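Local coordinates for protein COG3291: FOG: PKD repeat (Clostridium thermocellum, PDB 1WMX) that probably binds cellulose as the family 30 carbohydrate-binding module of CelJ, a larger multidomain protein assigned to cellulose degradation, at residues Lys92-Gly97 with Pro167-Phe172; Pro38-Val43 with Thr50-Val55. All blocks are in the same frame, centred on the assembly; numbering follows the deposited sequence.

Contact 1: Lys92-Gly97 with Pro167-Phe172; sequences KGKEGG and PFTVWF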
loop_
_atom_site.group_PDB
_atom_site.type_symbol
_atom_site.label_atom_id
_atom_site.label_comp_id
_atom_site.label_asym_id
_atom_site.label_seq_id
_atom_site.Cartn_x
_atom_site.Cartn_y
_atom_site.Cartn_z
ATOM N N LYS B 92 -3.981 -1.071 -25.306
ATOM C CA LYS B 92 -4.732 -0.162 -26.186
ATOM C C LYS B 92 -5.942 0.318 -25.400
ATOM O O LYS B 92 -6.591 -0.460 -24.699
ATOM C CB LYS B 92 -5.148 -0.878 -27.479
ATOM C CG LYS B 92 -6.463 -1.631 -27.396
ATOM C CD LYS B 92 -6.941 -2.077 -28.772
ATOM C CE LYS B 92 -8.308 -2.740 -28.731
ATOM N NZ LYS B 92 -8.799 -3.116 -30.068
ATOM N N GLY B 93 -6.230 1.600 -25.515
ATOM C CA GLY B 93 -7.348 2.204 -24.772
ATOM C C GLY B 93 -8.614 2.308 -25.612
ATOM O O GLY B 93 -8.588 2.183 -26.836
ATOM N N LYS B 94 -9.786 2.531 -24.885
ATOM C CA LYS B 94 -11.070 2.707 -25.581
ATOM C C LYS B 94 -11.005 3.984 -26.433
ATOM O O LYS B 94 -11.503 4.017 -27.570
ATOM C CB LYS B 94 -12.189 2.803 -24.567
ATOM C CG LYS B 94 -13.560 2.607 -25.191
ATOM C CD LYS B 94 -14.690 2.864 -24.208
ATOM C CE LYS B 94 -14.826 1.761 -23.163
ATOM N NZ LYS B 94 -15.924 2.002 -22.220
ATOM N N GLU B 95 -10.388 5.002 -25.841
ATOM C CA GLU B 95 -10.137 6.294 -26.518
ATOM C C GLU B 95 -8.642 6.538 -26.537
ATOM O O GLU B 95 -8.118 7.191 -27.434
ATOM C CB GLU B 95 -10.782 7.510 -25.835
ATOM N N GLY B 96 -8.182 6.594 -25.593
ATOM C CA GLY B 96 -6.783 7.011 -25.694
ATOM C C GLY B 96 -6.423 7.999 -24.586
ATOM O O GLY B 96 -7.245 8.807 -24.143
ATOM N N GLY B 97 -5.188 7.917 -24.148
ATOM C CA GLY B 97 -4.695 8.803 -23.103
ATOM C C GLY B 97 -5.055 8.292 -21.710
ATOM O O GLY B 97 -4.868 8.995 -20.712
ATOM N N PRO B 167 -13.449 7.677 -15.526
ATOM C CA PRO B 167 -13.725 6.274 -15.850
ATOM C C PRO B 167 -12.928 5.987 -17.121
ATOM O O PRO B 167 -12.618 6.922 -17.863
ATOM C CB PRO B 167 -15.225 6.272 -16.097
ATOM C CG PRO B 167 -15.446 7.624 -16.698
ATOM C CD PRO B 167 -14.636 8.513 -15.779
ATOM N N PHE B 168 -12.592 4.724 -17.378
ATOM C CA PHE B 168 -11.816 4.394 -18.575
ATOM C C PHE B 168 -11.757 2.894 -18.829
ATOM O O PHE B 168 -12.179 2.093 -17.995
ATOM C CB PHE B 168 -10.385 4.923 -18.436
ATOM C CG PHE B 168 -9.533 4.121 -17.480
ATOM C CD1 PHE B 168 -8.798 3.024 -17.928
ATOM C CD2 PHE B 168 -9.503 4.433 -16.123
ATOM C CE1 PHE B 168 -8.052 2.245 -17.034
ATOM C CE2 PHE B 168 -8.759 3.660 -15.223
ATOM C CZ PHE B 168 -8.035 2.566 -15.682
ATOM N N THR B 169 -11.207 2.525 -19.982
ATOM C CA THR B 169 -11.068 1.127 -20.356
ATOM C C THR B 169 -9.828 0.892 -21.195
ATOM O O THR B 169 -9.549 1.641 -22.126
ATOM C CB THR B 169 -12.274 0.643 -21.170
ATOM O OG1 THR B 169 -13.475 0.898 -20.437
ATOM C CG2 THR B 169 -12.161 -0.853 -21.458
ATOM N N VAL B 170 -9.076 -0.143 -20.836
ATOM C CA VAL B 170 -7.888 -0.546 -21.580
ATOM C C VAL B 170 -7.918 -2.064 -21.616
ATOM O O VAL B 170 -8.654 -2.707 -20.860
ATOM C CB VAL B 170 -6.557 -0.090 -20.930
ATOM C CG1 VAL B 170 -6.445 1.417 -20.977
ATOM C CG2 VAL B 170 -6.462 -0.609 -19.506
ATOM N N TRP B 171 -7.120 -2.627 -22.508
ATOM C CA TRP B 171 -7.029 -4.061 -22.676
ATOM C C TRP B 171 -5.551 -4.415 -22.664
ATOM O O TRP B 171 -4.739 -3.717 -23.264
ATOM C CB TRP B 171 -7.673 -4.449 -24.007
ATOM C CG TRP B 171 -9.169 -4.346 -23.996
ATOM C CD1 TRP B 171 -10.060 -5.338 -23.669
ATOM C CD2 TRP B 171 -9.958 -3.193 -24.317
ATOM N NE1 TRP B 171 -11.345 -4.874 -23.775
ATOM C CE2 TRP B 171 -11.316 -3.561 -24.171
ATOM C CE3 TRP B 171 -9.650 -1.885 -24.715
ATOM C CZ2 TRP B 171 -12.369 -2.667 -24.408
ATOM C CZ3 TRP B 171 -10.695 -0.992 -24.951
ATOM C CH2 TRP B 171 -12.038 -1.389 -24.797
ATOM N N PHE B 172 -5.199 -5.483 -21.959
ATOM C CA PHE B 172 -3.809 -5.910 -21.881
ATOM C C PHE B 172 -3.642 -7.222 -22.634
ATOM O O PHE B 172 -4.592 -7.977 -22.826
ATOM C CB PHE B 172 -3.359 -6.132 -20.423
ATOM C CG PHE B 172 -3.311 -4.878 -19.574
ATOM C CD1 PHE B 172 -4.461 -4.381 -18.963
ATOM C CD2 PHE B 172 -2.101 -4.217 -19.352
ATOM C CE1 PHE B 172 -4.410 -3.246 -18.134
ATOM C CE2 PHE B 172 -2.035 -3.084 -18.530
ATOM C CZ PHE B 172 -3.199 -2.598 -17.918
#

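Contact 2: Pro38-Val43 with Thr50-Val55; sequences PVDTTV and TLRLNV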
loop_
_atom_site.group_PDB
_atom_site.type_symbol
_atom_site.label_atom_id
_atom_site.label_comp_id
_atom_site.label_asym_id
_atom_site.label_seq_id
_atom_site.Cartn_x
_atom_site.Cartn_y
_atom_site.Cartn_z
ATOM N N PRO B 38 -11.882 -9.322 -15.711
ATOM C CA PRO B 38 -12.559 -10.165 -16.694
ATOM C C PRO B 38 -11.677 -10.361 -17.934
ATOM O O PRO B 38 -10.867 -9.500 -18.269
ATOM C CB PRO B 38 -13.828 -9.379 -17.002
ATOM C CG PRO B 38 -13.361 -7.943 -16.890
ATOM C CD PRO B 38 -12.466 -7.963 -15.665
ATOM N N VAL B 39 -11.821 -11.506 -18.594
ATOM C CA VAL B 39 -11.055 -11.801 -19.800
ATOM C C VAL B 39 -11.950 -11.532 -21.006
ATOM O O VAL B 39 -13.012 -12.141 -21.163
ATOM C CB VAL B 39 -10.563 -13.275 -19.822
ATOM C CG1 VAL B 39 -9.806 -13.565 -21.122
ATOM C CG2 VAL B 39 -9.650 -13.525 -18.631
ATOM N N ASP B 40 -11.512 -10.600 -21.844
ATOM C CA ASP B 40 -12.255 -10.212 -23.028
ATOM C C ASP B 40 -11.952 -11.160 -24.181
ATOM O O ASP B 40 -10.807 -11.298 -24.609
ATOM C CB ASP B 40 -11.896 -8.771 -23.392
ATOM C CG ASP B 40 -13.006 -8.064 -24.126
ATOM O OD1 ASP B 40 -13.064 -6.813 -24.052
ATOM O OD2 ASP B 40 -13.820 -8.755 -24.777
ATOM N N THR B 41 -12.995 -11.820 -24.663
ATOM C CA THR B 41 -12.859 -12.769 -25.750
ATOM C C THR B 41 -13.248 -12.138 -27.084
ATOM O O THR B 41 -13.083 -12.742 -28.141
ATOM C CB THR B 41 -13.729 -14.009 -25.490
ATOM O OG1 THR B 41 -13.464 -14.991 -26.493
ATOM C CG2 THR B 41 -15.206 -13.646 -25.530
ATOM N N THR B 42 -13.761 -10.915 -27.034
ATOM C CA THR B 42 -14.144 -10.220 -28.253
ATOM C C THR B 42 -13.006 -9.322 -28.747
ATOM O O THR B 42 -12.682 -9.338 -29.935
ATOM C CB THR B 42 -15.443 -9.406 -28.050
ATOM O OG1 THR B 42 -15.252 -8.431 -27.022
ATOM C CG2 THR B 42 -16.576 -10.337 -27.646
ATOM N N VAL B 43 -12.397 -8.536 -27.861
ATOM C CA VAL B 43 -11.272 -7.713 -28.303
ATOM C C VAL B 43 -10.055 -8.611 -28.085
ATOM O O VAL B 43 -9.739 -8.999 -26.960
ATOM C CB VAL B 43 -11.143 -6.378 -27.512
ATOM C CG1 VAL B 43 -12.498 -5.935 -27.020
ATOM C CG2 VAL B 43 -10.169 -6.510 -26.396
ATOM N N THR B 50 -7.893 -10.852 -24.387
ATOM C CA THR B 50 -7.165 -9.866 -23.618
ATOM C C THR B 50 -7.706 -9.684 -22.200
ATOM O O THR B 50 -8.773 -10.194 -21.854
ATOM C CB THR B 50 -7.175 -8.534 -24.357
ATOM O OG1 THR B 50 -8.524 -8.079 -24.489
ATOM C CG2 THR B 50 -6.573 -8.703 -25.755
ATOM N N LEU B 51 -6.945 -8.972 -21.376
ATOM C CA LEU B 51 -7.345 -8.707 -20.006
ATOM C C LEU B 51 -7.924 -7.290 -19.967
ATOM O O LEU B 51 -7.241 -6.319 -20.293
ATOM C CB LEU B 51 -6.128 -8.829 -19.097
ATOM C CG LEU B 51 -6.401 -8.914 -17.601
ATOM C CD1 LEU B 51 -7.326 -10.100 -17.301
ATOM C CD2 LEU B 51 -5.077 -9.051 -16.867
ATOM N N ARG B 52 -9.187 -7.174 -19.571
ATOM C CA ARG B 52 -9.878 -5.881 -19.523
ATOM C C ARG B 52 -9.878 -5.166 -18.173
ATOM O O ARG B 52 -10.395 -5.690 -17.183
ATOM C CB ARG B 52 -11.334 -6.056 -19.986
ATOM C CG ARG B 52 -12.163 -4.750 -20.052
ATOM C CD ARG B 52 -13.669 -5.068 -20.020
ATOM N NE ARG B 52 -13.955 -6.181 -20.909
ATOM C CZ ARG B 52 -14.854 -7.132 -20.690
ATOM N NH1 ARG B 52 -15.603 -7.126 -19.590
ATOM N NH2 ARG B 52 -14.960 -8.124 -21.566
ATOM N N LEU B 53 -9.304 -3.963 -18.152
ATOM C CA LEU B 53 -9.272 -3.126 -16.954
ATOM C C LEU B 53 -10.332 -2.060 -17.239
ATOM O O LEU B 53 -10.076 -1.073 -17.940
ATOM C CB LEU B 53 -7.899 -2.488 -16.773
ATOM C CG LEU B 53 -7.743 -1.522 -15.594
ATOM C CD1 LEU B 53 -7.990 -2.260 -14.290
ATOM C CD2 LEU B 53 -6.339 -0.910 -15.602
ATOM N N ASN B 54 -11.519 -2.256 -16.682
ATOM C CA ASN B 54 -12.644 -1.373 -16.951
ATOM C C ASN B 54 -13.249 -0.616 -15.766
ATOM O O ASN B 54 -13.987 -1.183 -14.954
ATOM C CB ASN B 54 -13.729 -2.201 -17.643
ATOM C CG ASN B 54 -14.924 -1.377 -18.069
ATOM O OD1 ASN B 54 -16.020 -1.912 -18.230
ATOM N ND2 ASN B 54 -14.718 -0.078 -18.274
ATOM N N VAL B 55 -12.927 0.672 -15.682
ATOM C CA VAL B 55 -13.458 1.533 -14.637
ATOM C C VAL B 55 -14.660 2.173 -15.324
ATOM O O VAL B 55 -14.509 3.106 -16.107
ATOM C CB VAL B 55 -12.432 2.613 -14.223
ATOM C CG1 VAL B 55 -13.014 3.499 -13.137
ATOM C CG2 VAL B 55 -11.159 1.941 -13.719
#

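Contact 1: Lys92-Gly97 with Pro167-Phe172
K94 N donates to T169 O at 2.9 Å, with an N-H...O angle of 150°. A second backbone bond runs the other way, from W171 N to K92 O at 3.1 Å. The return bond from K92 N to W171 O is weak. Between these bonds G93 faces V170 as an antiparallel non-hydrogen-bonded pair. Their CA atoms are 4.2 Å apart, and V170 CG1 packs against G93 CA. V170 CA and G93 CA also make CA-H...O contacts, with K92 O and T169 O respectively. Here strand 86-93 pairs with strand 168-178 in an antiparallel sheet of the carbohydrate-binding module. Strand 48-55 borders 168-178 as well, through backbone bonds that join F168, V170 and F172 to V55, L53 and L51. The W171 indole turns its six-membered edge to the 92-94 backbone. W171 CE3 comes within 3.4 Å of K92 O, and W171 CZ3 lies 3.6 Å from K94 N. T169 CG2 sits over one ring face, offset toward the rim. The indole NE1 is hydrogen-bonded to D40. The K92 chain runs extended beyond CG, and its NZ makes at most a weak, long cation-pi approach to W171. K94 bends at chi3 (-72°), which brings its end back over T169. There K94 CE lies a tight 3.4 Å from T169 CB.

Contact 2: Pro38-Val43 with Thr50-Val55
D40 and T50 form an antiparallel hydrogen-bonded pair, the close-knit part of this contact. D40 N donates to T50 O at 2.8 Å, and T50 N returns a bond to D40 O at 3.0 Å. T50 OG1 also donates to V43 O, at 2.9 Å. It reaches this carbonyl from above its plane, 37° out. The T50 hydroxyl lies between the backbone N and the carbonyl carbon (chi1 62°), a position that turns it to V43. Next along, R52 N donates to P38 O at 3.2 Å.

Strand 39-40 thus lies along strand 48-55 in the antiparallel sheet of the module. The chain then turns a corner at 41-43. D40 OD2 shapes this corner as an Asx turn. It accepts from T42 N and from T42 OG1, both from one face of the carboxylate. The other oxygen, D40 OD1, also serves W171.

The more solvent-facing part is at R52, which is partly exposed yet still lies against D40 and P38. Its weak bond from R52 NE to D40 OD1, 3.3 Å long, belongs to a salt bridge. The carboxylate and guanidinium planes stand almost at right angles, 88° apart. R52 NH1 passes P38 CG at 3.6 Å and also forms a salt bridge with E31. The side chains of V39 and L51 touch lightly, with V39 CG2 and L51 CD1 4.3 Å apart. V39 is partly exposed, while L51 is buried.

Contacts 1 and 2 lie in one sheet, their centres 10 Å apart. Strands 168-178 and 48-55 are neighbours in it, so each contact lends one strand to a shared seam. Backbone bonds join these two strands. Side chains meet as well: the tryptophan of contact 1 reaches the salt-bridge carboxylate of contact 2. Both are partly buried, but contact 1 includes an exposed lysine, while every touching residue of contact 2 is buried or partly exposed. Contact 1 joins distant parts of the sequence through backbone bonds and an indole edge. Contact 2 joins near neighbours and relies more on polar side chains.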